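Local structure of Alpha/beta hydrolase fold protein (4G9E) at residues A[73-77]-A[78-82]; A[144-147]-A[148-151]; A[185-188]-A[189-193]. The protein hydrolyses N-acyl homoserine lactones, opening the lactone ring of these quorum-sensing signals, as an AHL-lactonase of the alpha/beta-hydrolase fold. All blocks are in the same frame, centred on the assembly; numbering follows the deposited sequence. Where two conformers were deposited one is given.

Interaction 1. Residues A[73-77]-A[78-82]; sequences RSYSM and EGYAD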
loop_
_atom_site.group_PDB
_atom_site.type_symbol
_atom_site.label_atom_id
_atom_site.label_comp_id
_atom_site.label_asym_id
_atom_site.label_seq_id
_atom_site.Cartn_x
_atom_site.Cartn_y
_atom_site.Cartn_z
ATOM N N ARG A 73 12.747 14.215 -4.482
ATOM C CA ARG A 73 12.982 12.919 -5.097
ATOM C C ARG A 73 12.045 11.858 -4.538
ATOM O O ARG A 73 11.534 11.017 -5.273
ATOM C CB ARG A 73 14.422 12.489 -4.849
ATOM C CG ARG A 73 14.753 11.123 -5.396
ATOM C CD ARG A 73 16.076 10.626 -4.849
ATOM N NE ARG A 73 16.366 9.284 -5.345
ATOM C CZ ARG A 73 17.009 8.356 -4.651
ATOM N NH1 ARG A 73 17.428 8.619 -3.424
ATOM N NH2 ARG A 73 17.221 7.159 -5.182
ATOM N N SER A 74 11.834 11.885 -3.227
ATOM C CA SER A 74 11.227 10.746 -2.537
ATOM C C SER A 74 9.708 10.744 -2.445
ATOM O O SER A 74 9.087 9.677 -2.491
ATOM C CB SER A 74 11.794 10.637 -1.122
ATOM O OG SER A 74 13.187 10.418 -1.149
ATOM N N TYR A 75 9.114 11.921 -2.270
ATOM C CA TYR A 75 7.700 11.995 -1.926
ATOM C C TYR A 75 6.826 12.015 -3.177
ATOM O O TYR A 75 6.289 13.054 -3.573
ATOM C CB TYR A 75 7.425 13.218 -1.060
ATOM C CG TYR A 75 8.072 13.214 0.309
ATOM C CD1 TYR A 75 8.406 12.031 0.962
ATOM C CD2 TYR A 75 8.299 14.412 0.972
ATOM C CE1 TYR A 75 8.967 12.056 2.232
ATOM C CE2 TYR A 75 8.851 14.447 2.234
ATOM C CZ TYR A 75 9.177 13.265 2.866
ATOM O OH TYR A 75 9.734 13.271 4.124
ATOM N N SER A 76 6.718 10.854 -3.809
ATOM C CA SER A 76 5.859 10.671 -4.966
ATOM C C SER A 76 5.639 9.182 -5.110
ATOM O O SER A 76 6.413 8.382 -4.591
ATOM C CB SER A 76 6.503 11.224 -6.238
ATOM O OG SER A 76 7.615 10.434 -6.623
ATOM N N MET A 77 4.597 8.795 -5.826
ATOM C CA MET A 77 4.349 7.374 -5.994
ATOM C C MET A 77 5.566 6.653 -6.586
ATOM O O MET A 77 5.948 5.576 -6.126
ATOM C CB MET A 77 3.083 7.156 -6.814
ATOM C CG MET A 77 1.834 7.547 -6.035
ATOM S SD MET A 77 0.448 7.859 -7.112
ATOM C CE MET A 77 -0.846 8.125 -5.898
ATOM N N GLU A 78 6.188 7.261 -7.594
ATOM C CA GLU A 78 7.356 6.663 -8.226
ATOM C C GLU A 78 8.598 6.745 -7.328
ATOM O O GLU A 78 9.411 5.823 -7.322
ATOM C CB GLU A 78 7.594 7.268 -9.615
ATOM C CG GLU A 78 7.938 8.755 -9.640
ATOM C CD GLU A 78 6.733 9.693 -9.717
ATOM O OE1 GLU A 78 5.608 9.335 -9.294
ATOM O OE2 GLU A 78 6.932 10.822 -10.200
ATOM N N GLY A 79 8.747 7.828 -6.565
ATOM C CA GLY A 79 9.855 7.950 -5.635
ATOM C C GLY A 79 9.792 6.934 -4.514
ATOM O O GLY A 79 10.813 6.349 -4.127
ATOM N N TYR A 80 8.597 6.731 -3.975
ATOM C CA TYR A 80 8.398 5.698 -2.967
ATOM C C TYR A 80 8.670 4.307 -3.551
ATOM O O TYR A 80 9.214 3.436 -2.873
ATOM C CB TYR A 80 6.973 5.744 -2.446
ATOM C CG TYR A 80 6.602 6.933 -1.574
ATOM C CD1 TYR A 80 7.395 7.332 -0.504
ATOM C CD2 TYR A 80 5.424 7.623 -1.814
ATOM C CE1 TYR A 80 7.009 8.408 0.310
ATOM C CE2 TYR A 80 5.038 8.692 -1.024
ATOM C CZ TYR A 80 5.825 9.070 0.038
ATOM O OH TYR A 80 5.432 10.119 0.829
ATOM N N ALA A 81 8.289 4.100 -4.805
ATOM C CA ALA A 81 8.566 2.825 -5.463
ATOM C C ALA A 81 10.067 2.610 -5.589
ATOM O O ALA A 81 10.561 1.497 -5.387
ATOM C CB ALA A 81 7.881 2.752 -6.806
ATOM N N ASP A 82 10.807 3.668 -5.934
ATOM C CA ASP A 82 12.263 3.581 -5.952
ATOM C C ASP A 82 12.780 3.207 -4.570
ATOM O O ASP A 82 13.611 2.308 -4.432
ATOM C CB ASP A 82 12.891 4.901 -6.414
ATOM C CG ASP A 82 12.895 5.050 -7.916
ATOM O OD1 ASP A 82 13.084 4.029 -8.605
ATOM O OD2 ASP A 82 12.711 6.179 -8.408
HETATM O O HOH W 1 10.577 7.637 -1.138
#

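Interaction 2. Residues A[144-147]-A[148-151]; sequences MALA and GQEI. With C4L (N-butanoyl-L-homoserine), chain C.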
loop_
_atom_site.group_PDB
_atom_site.type_symbol
_atom_site.label_atom_id
_atom_site.label_comp_id
_atom_site.label_asym_id
_atom_site.label_seq_id
_atom_site.Cartn_x
_atom_site.Cartn_y
_atom_site.Cartn_z
ATOM N N MET A 144 -10.940 12.819 1.781
ATOM C CA MET A 144 -10.222 12.655 0.525
ATOM C C MET A 144 -9.415 13.914 0.223
ATOM O O MET A 144 -8.297 13.845 -0.290
ATOM C CB MET A 144 -11.204 12.365 -0.612
ATOM C CG MET A 144 -10.548 12.147 -1.959
ATOM S SD MET A 144 -9.546 10.651 -2.008
ATOM C CE MET A 144 -8.342 11.116 -3.243
ATOM N N ALA A 145 -9.988 15.066 0.556
ATOM C CA ALA A 145 -9.341 16.349 0.323
ATOM C C ALA A 145 -8.060 16.503 1.143
ATOM O O ALA A 145 -7.148 17.225 0.752
ATOM C CB ALA A 145 -10.307 17.485 0.626
ATOM N N LEU A 146 -7.999 15.824 2.283
ATOM C CA LEU A 146 -6.841 15.909 3.171
ATOM C C LEU A 146 -5.616 15.152 2.651
ATOM O O LEU A 146 -4.501 15.400 3.104
ATOM C CB LEU A 146 -7.195 15.392 4.569
ATOM C CG LEU A 146 -8.172 16.249 5.373
ATOM C CD1 LEU A 146 -8.496 15.565 6.693
ATOM C CD2 LEU A 146 -7.602 17.638 5.613
ATOM N N ALA A 147 -5.827 14.220 1.723
ATOM C CA ALA A 147 -4.736 13.390 1.204
ATOM C C ALA A 147 -3.551 14.209 0.685
ATOM O O ALA A 147 -2.401 13.782 0.782
ATOM C CB ALA A 147 -5.246 12.447 0.120
ATOM N N GLY A 148 -3.841 15.385 0.136
ATOM C CA GLY A 148 -2.813 16.250 -0.419
ATOM C C GLY A 148 -2.592 17.538 0.345
ATOM O O GLY A 148 -1.969 18.464 -0.167
ATOM N N GLN A 149 -3.097 17.596 1.573
ATOM C CA GLN A 149 -2.988 18.801 2.390
ATOM C C GLN A 149 -1.793 18.713 3.333
ATOM O O GLN A 149 -1.707 17.796 4.143
ATOM C CB GLN A 149 -4.270 19.011 3.191
ATOM C CG GLN A 149 -4.281 20.273 4.044
ATOM C CD GLN A 149 -5.646 20.537 4.637
ATOM O OE1 GLN A 149 -6.631 20.656 3.909
ATOM N NE2 GLN A 149 -5.720 20.602 5.962
ATOM N N GLU A 150 -0.878 19.675 3.235
ATOM C CA GLU A 150 0.332 19.628 4.049
ATOM C C GLU A 150 0.075 19.788 5.544
ATOM O O GLU A 150 0.548 18.985 6.349
ATOM C CB GLU A 150 1.359 20.663 3.587
ATOM C CG GLU A 150 2.524 20.766 4.548
ATOM C CD GLU A 150 3.693 21.531 3.988
ATOM O OE1 GLU A 150 3.741 21.741 2.760
ATOM O OE2 GLU A 150 4.574 21.920 4.779
ATOM N N ILE A 151 -0.669 20.825 5.909
ATOM C CA ILE A 151 -0.894 21.134 7.315
ATOM C C ILE A 151 -2.214 20.548 7.815
ATOM O O ILE A 151 -3.282 20.858 7.290
ATOM C CB ILE A 151 -0.859 22.658 7.576
ATOM C CG1 ILE A 151 0.461 23.266 7.077
ATOM C CG2 ILE A 151 -1.063 22.946 9.056
ATOM C CD1 ILE A 151 0.602 24.750 7.349
HETATM O O1 C4L C . -5.132 5.922 2.366
HETATM C C4 C4L C . -4.448 6.412 1.436
HETATM O O2 C4L C . -3.272 6.062 1.187
HETATM C C3 C4L C . -5.046 7.501 0.576
HETATM C C2 C4L C . -6.578 7.417 0.551
HETATM C C1 C4L C . -7.220 8.726 0.121
HETATM O O3 C4L C . -7.084 9.707 1.161
HETATM N N1 C4L C . -4.570 7.442 -0.811
HETATM C C5 C4L C . -3.679 8.308 -1.301
HETATM O O4 C4L C . -3.200 9.226 -0.648
HETATM C C6 C4L C . -3.278 8.126 -2.747
HETATM C C7 C4L C . -3.346 9.471 -3.463
HETATM C C8 C4L C . -4.764 10.024 -3.534
HETATM O O HOH W 2 -6.041 16.805 -1.563
HETATM O O HOH W 3 -7.607 20.225 1.420
#

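Interaction 3. Residues A[185-188]-A[189-193]; sequences RRIM and FEKFG. With C4L (N-butanoyl-L-homoserine), chain C.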
loop_
_atom_site.group_PDB
_atom_site.type_symbol
_atom_site.label_atom_id
_atom_site.label_comp_id
_atom_site.label_asym_id
_atom_site.label_seq_id
_atom_site.Cartn_x
_atom_site.Cartn_y
_atom_site.Cartn_z
ATOM N N ARG A 185 2.536 14.665 1.847
ATOM C CA ARG A 185 1.170 14.682 1.346
ATOM C C ARG A 185 1.036 15.634 0.165
ATOM O O ARG A 185 0.531 15.264 -0.895
ATOM C CB ARG A 185 0.195 15.090 2.449
ATOM C CG ARG A 185 -0.041 13.994 3.480
ATOM C CD ARG A 185 -1.133 14.380 4.464
ATOM N NE ARG A 185 -0.722 15.448 5.371
ATOM C CZ ARG A 185 -0.278 15.259 6.611
ATOM N NH1 ARG A 185 -0.173 14.034 7.110
ATOM N NH2 ARG A 185 0.056 16.303 7.362
ATOM N N ARG A 186 1.503 16.863 0.350
ATOM C CA ARG A 186 1.332 17.887 -0.667
ATOM C C ARG A 186 2.029 17.512 -1.968
ATOM O O ARG A 186 1.431 17.570 -3.044
ATOM C CB ARG A 186 1.848 19.233 -0.166
ATOM C CG ARG A 186 1.817 20.310 -1.236
ATOM C CD ARG A 186 2.187 21.680 -0.699
ATOM N NE ARG A 186 3.386 21.658 0.134
ATOM C CZ ARG A 186 4.633 21.718 -0.325
ATOM N NH1 ARG A 186 4.875 21.787 -1.630
ATOM N NH2 ARG A 186 5.646 21.705 0.529
ATOM N N ILE A 187 3.297 17.129 -1.865
ATOM C CA ILE A 187 4.094 16.871 -3.055
ATOM C C ILE A 187 3.605 15.620 -3.782
ATOM O O ILE A 187 3.440 15.626 -5.000
ATOM C CB ILE A 187 5.592 16.784 -2.718
ATOM C CG1 ILE A 187 6.085 18.123 -2.155
ATOM C CG2 ILE A 187 6.393 16.430 -3.954
ATOM C CD1 ILE A 187 7.439 18.040 -1.500
ATOM N N MET A 188 3.341 14.549 -3.043
ATOM C CA MET A 188 2.872 13.331 -3.676
ATOM C C MET A 188 1.578 13.573 -4.435
ATOM O O MET A 188 1.424 13.120 -5.566
ATOM C CB MET A 188 2.701 12.216 -2.642
ATOM C CG MET A 188 2.091 10.923 -3.183
ATOM S SD MET A 188 0.288 10.929 -3.308
ATOM C CE MET A 188 -0.195 11.166 -1.600
ATOM N N PHE A 189 0.637 14.289 -3.823
ATOM C CA PHE A 189 -0.667 14.432 -4.451
ATOM C C PHE A 189 -0.602 15.300 -5.700
ATOM O O PHE A 189 -1.251 15.017 -6.711
ATOM C CB PHE A 189 -1.684 14.991 -3.461
ATOM C CG PHE A 189 -3.091 14.979 -3.977
ATOM C CD1 PHE A 189 -3.843 13.816 -3.961
ATOM C CD2 PHE A 189 -3.651 16.126 -4.502
ATOM C CE1 PHE A 189 -5.139 13.807 -4.447
ATOM C CE2 PHE A 189 -4.945 16.125 -4.988
ATOM C CZ PHE A 189 -5.686 14.967 -4.963
ATOM N N GLU A 190 0.191 16.360 -5.629
ATOM C CA GLU A 190 0.404 17.213 -6.793
ATOM C C GLU A 190 1.027 16.435 -7.948
ATOM O O GLU A 190 0.595 16.556 -9.096
ATOM C CB GLU A 190 1.282 18.407 -6.429
ATOM C CG GLU A 190 0.559 19.479 -5.633
ATOM C CD GLU A 190 1.456 20.636 -5.246
ATOM O OE1 GLU A 190 2.688 20.521 -5.406
ATOM O OE2 GLU A 190 0.920 21.663 -4.776
ATOM N N LYS A 191 2.033 15.624 -7.642
ATOM C CA LYS A 191 2.721 14.864 -8.681
ATOM C C LYS A 191 1.829 13.767 -9.280
ATOM O O LYS A 191 1.906 13.478 -10.472
ATOM C CB LYS A 191 4.042 14.314 -8.144
ATOM C CG LYS A 191 5.062 15.414 -7.893
ATOM C CD LYS A 191 6.408 14.871 -7.490
ATOM C CE LYS A 191 7.446 15.975 -7.467
ATOM N NZ LYS A 191 8.780 15.434 -7.114
ATOM N N PHE A 192 0.971 13.185 -8.450
ATOM C CA PHE A 192 -0.004 12.185 -8.884
ATOM C C PHE A 192 -0.953 12.804 -9.905
ATOM O O PHE A 192 -1.147 12.267 -10.997
ATOM C CB PHE A 192 -0.748 11.679 -7.639
ATOM C CG PHE A 192 -1.861 10.686 -7.898
ATOM C CD1 PHE A 192 -1.733 9.654 -8.814
ATOM C CD2 PHE A 192 -3.017 10.751 -7.140
ATOM C CE1 PHE A 192 -2.766 8.715 -8.978
ATOM C CE2 PHE A 192 -4.037 9.834 -7.302
ATOM C CZ PHE A 192 -3.913 8.816 -8.216
ATOM N N GLY A 193 -1.537 13.951 -9.552
ATOM C CA GLY A 193 -2.454 14.650 -10.434
ATOM C C GLY A 193 -1.794 15.144 -11.706
ATOM O O GLY A 193 -2.463 15.325 -12.723
HETATM O O1 C4L C . -5.132 5.922 2.366
HETATM C C4 C4L C . -4.448 6.412 1.436
HETATM O O2 C4L C . -3.272 6.062 1.187
HETATM C C3 C4L C . -5.046 7.501 0.576
HETATM C C2 C4L C . -6.578 7.417 0.551
HETATM C C1 C4L C . -7.220 8.726 0.121
HETATM O O3 C4L C . -7.084 9.707 1.161
HETATM N N1 C4L C . -4.570 7.442 -0.811
HETATM C C5 C4L C . -3.679 8.308 -1.301
HETATM O O4 C4L C . -3.200 9.226 -0.648
HETATM C C6 C4L C . -3.278 8.126 -2.747
HETATM C C7 C4L C . -3.346 9.471 -3.463
HETATM C C8 C4L C . -4.764 10.024 -3.534
HETATM O O HOH W 4 3.174 22.768 -3.917
#

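Interaction 1. Residues A[73-77]-A[78-82]
S76 and G79 meet through a capping bond: OG of S76 accepts from the backbone N of G79 at 2.8 Å, with an angle of 152° at the hydrogen. With chi1 at 69° the hydroxyl is tucked back over its own backbone, facing the amide of G79. Backbone bonds continue the start of the helix: Y80 N donates to S76 O over 2.8 Å in a nearly straight bond of 173°, and A81 N to M77 O. The serine bond makes S76 the N-cap of helix 77-91, its OG serving an amide of the first turn. Helix 71-74 ends just before it, and Y75, the centre of an inverse gamma turn, links the two. A water bridges the two backbones, donating to S74 O at 2.9 Å and weakly to G79 O. Close by, G79 CA approaches R73 O in a CA-H...O contact of 3.5 Å. Aromatic packing comes from Y80, whose ring lies across the turn with S74 O and S76 N over one face, the former 3.5 Å above its plane. The hydroxyl end of Y80 reaches the ring of Y75, its OH 3.5 Å from Y75 CD1, while OH of Y75 bonds to D181 and A68. Beside the cap, E78 bends back at chi2, bringing its CD to 3.3 Å from S76 OG, and its OE2 bonds to T196. The side chain of M77 packs against H106 and F192 and touches the bound N-butanoyl-L-homoserine.

Interaction 2. Residues A[144-147]-A[148-151]
L146 and Q149 join the two halves of this turn twice, once through the backbone and once through their side chains. The backbone N of Q149 donates to L146 O at 3.0 Å, and the bond is straight at its hydrogen, 167°. At the acceptor it is less regular, since the donor sits well above the carbonyl plane. Another bond of the same spacing, A147 N to M144 O, precedes it: residues 144-147 wind as a helix would, yet are closed by i to i+3 bonds. The tight part is formed where the side chains of L146 and Q149 run alongside each other in the same direction: CD2 of L146 lies 3.5 Å from NE2 of Q149 and packs against the flat amide group. L146 also rests on D156 and Y160 of helix 154-165. On the ligand side, A147 CB stands 3.5 Å from O3 of N-butanoyl-L-homoserine and M144 SD 3.7 Å from its C1, both at the hydroxyl end of the ring-opened product, while M144 CE reaches the acyl terminus, 3.8 Å from C8.

The looser side is watery. A145 O takes hydrogen bonds from two waters, one at 2.6 Å that also accepts weakly from G148 N, the other at 3.1 Å that donates as well to OE1 of Q149. The amide of Q149, carried out on an extended chain, is thus satisfied at both ends: NE2 donates to I151 O at 2.8 Å, with the acceptor close to the amide plane, and OE1 accepts from the water shared with A145 O, which together fix the rotation of the amide.

Interaction 3. Residues A[185-188]-A[189-193]
M188 O accepts a hydrogen bond from the backbone N of F192 at 2.9 Å, the shortest of the four i to i+4 bonds that tie 185-188 to 189-193. The others run from F189 N to R185 O, E190 N to R186 O and K191 N to I187 O, and together they make this a regular stretch of alpha-helix of rather more than two turns, whose side chains divide by direction.

On one flank, charge is spaced out by water. The chains of R186 and E190 run alongside each other, but NH1 of R186 and OE1 of E190 stay 4.5 Å apart, too far for a salt bridge. A water closes the distance, accepting from NH1 at 3.0 Å and donating to OE2 of E190 at 2.7 Å. The guanidinium and carboxylate planes are turned 71° apart, and R186 bends at chi3; its NE forms a salt bridge with E150. R185 leads away from 189-193 to bond Q149 O, E150 O and S34. Next along, the extended chain of K191 runs beside I187, its CE 3.7 Å from CG2 of I187.

The remaining flank is apolar and faces N-butanoyl-L-homoserine. M188 folds at chi2 and chi3 (-82° and -61°), which brings its CE to 3.7 Å from O4, the acyl oxygen of the ligand. The butanoyl tail ends at C8, which meets F189 at the ring edge, in its plane, with CE1 at 3.9 Å. F192 CE2 approaches the same methyl carbon to 3.8 Å, obliquely to its ring, and F192 in turn meets the ring of H106. M188 and F189, adjacent in sequence, and F192, about one turn further along helix 182-194, thus form an apolar wall of the acyl-chain pocket in this alpha/beta hydrolase.

The three contacts each contribute residues to one ligand pocket, with 185-193 touching both others. Interactions 1 and 3 have centres about 11 Å apart and touch where M77 SD comes within 3.3 Å of F192 CD1; in addition, S76 CB packs on K191 CD. Interactions 2 and 3, centres about 9 Å apart, share the E150-R186 salt bridge, G148 CA packs on F189 CB at 3.5 Å, and both contacts touch the ligand. Interactions 1 and 2 do not touch, their nearest atoms being about 8 Å apart. Bonds from N33, L103, Y160 and H248 hold the ligand's polar groups; S102, H248 and E219 have the geometry of a probable catalytic triad.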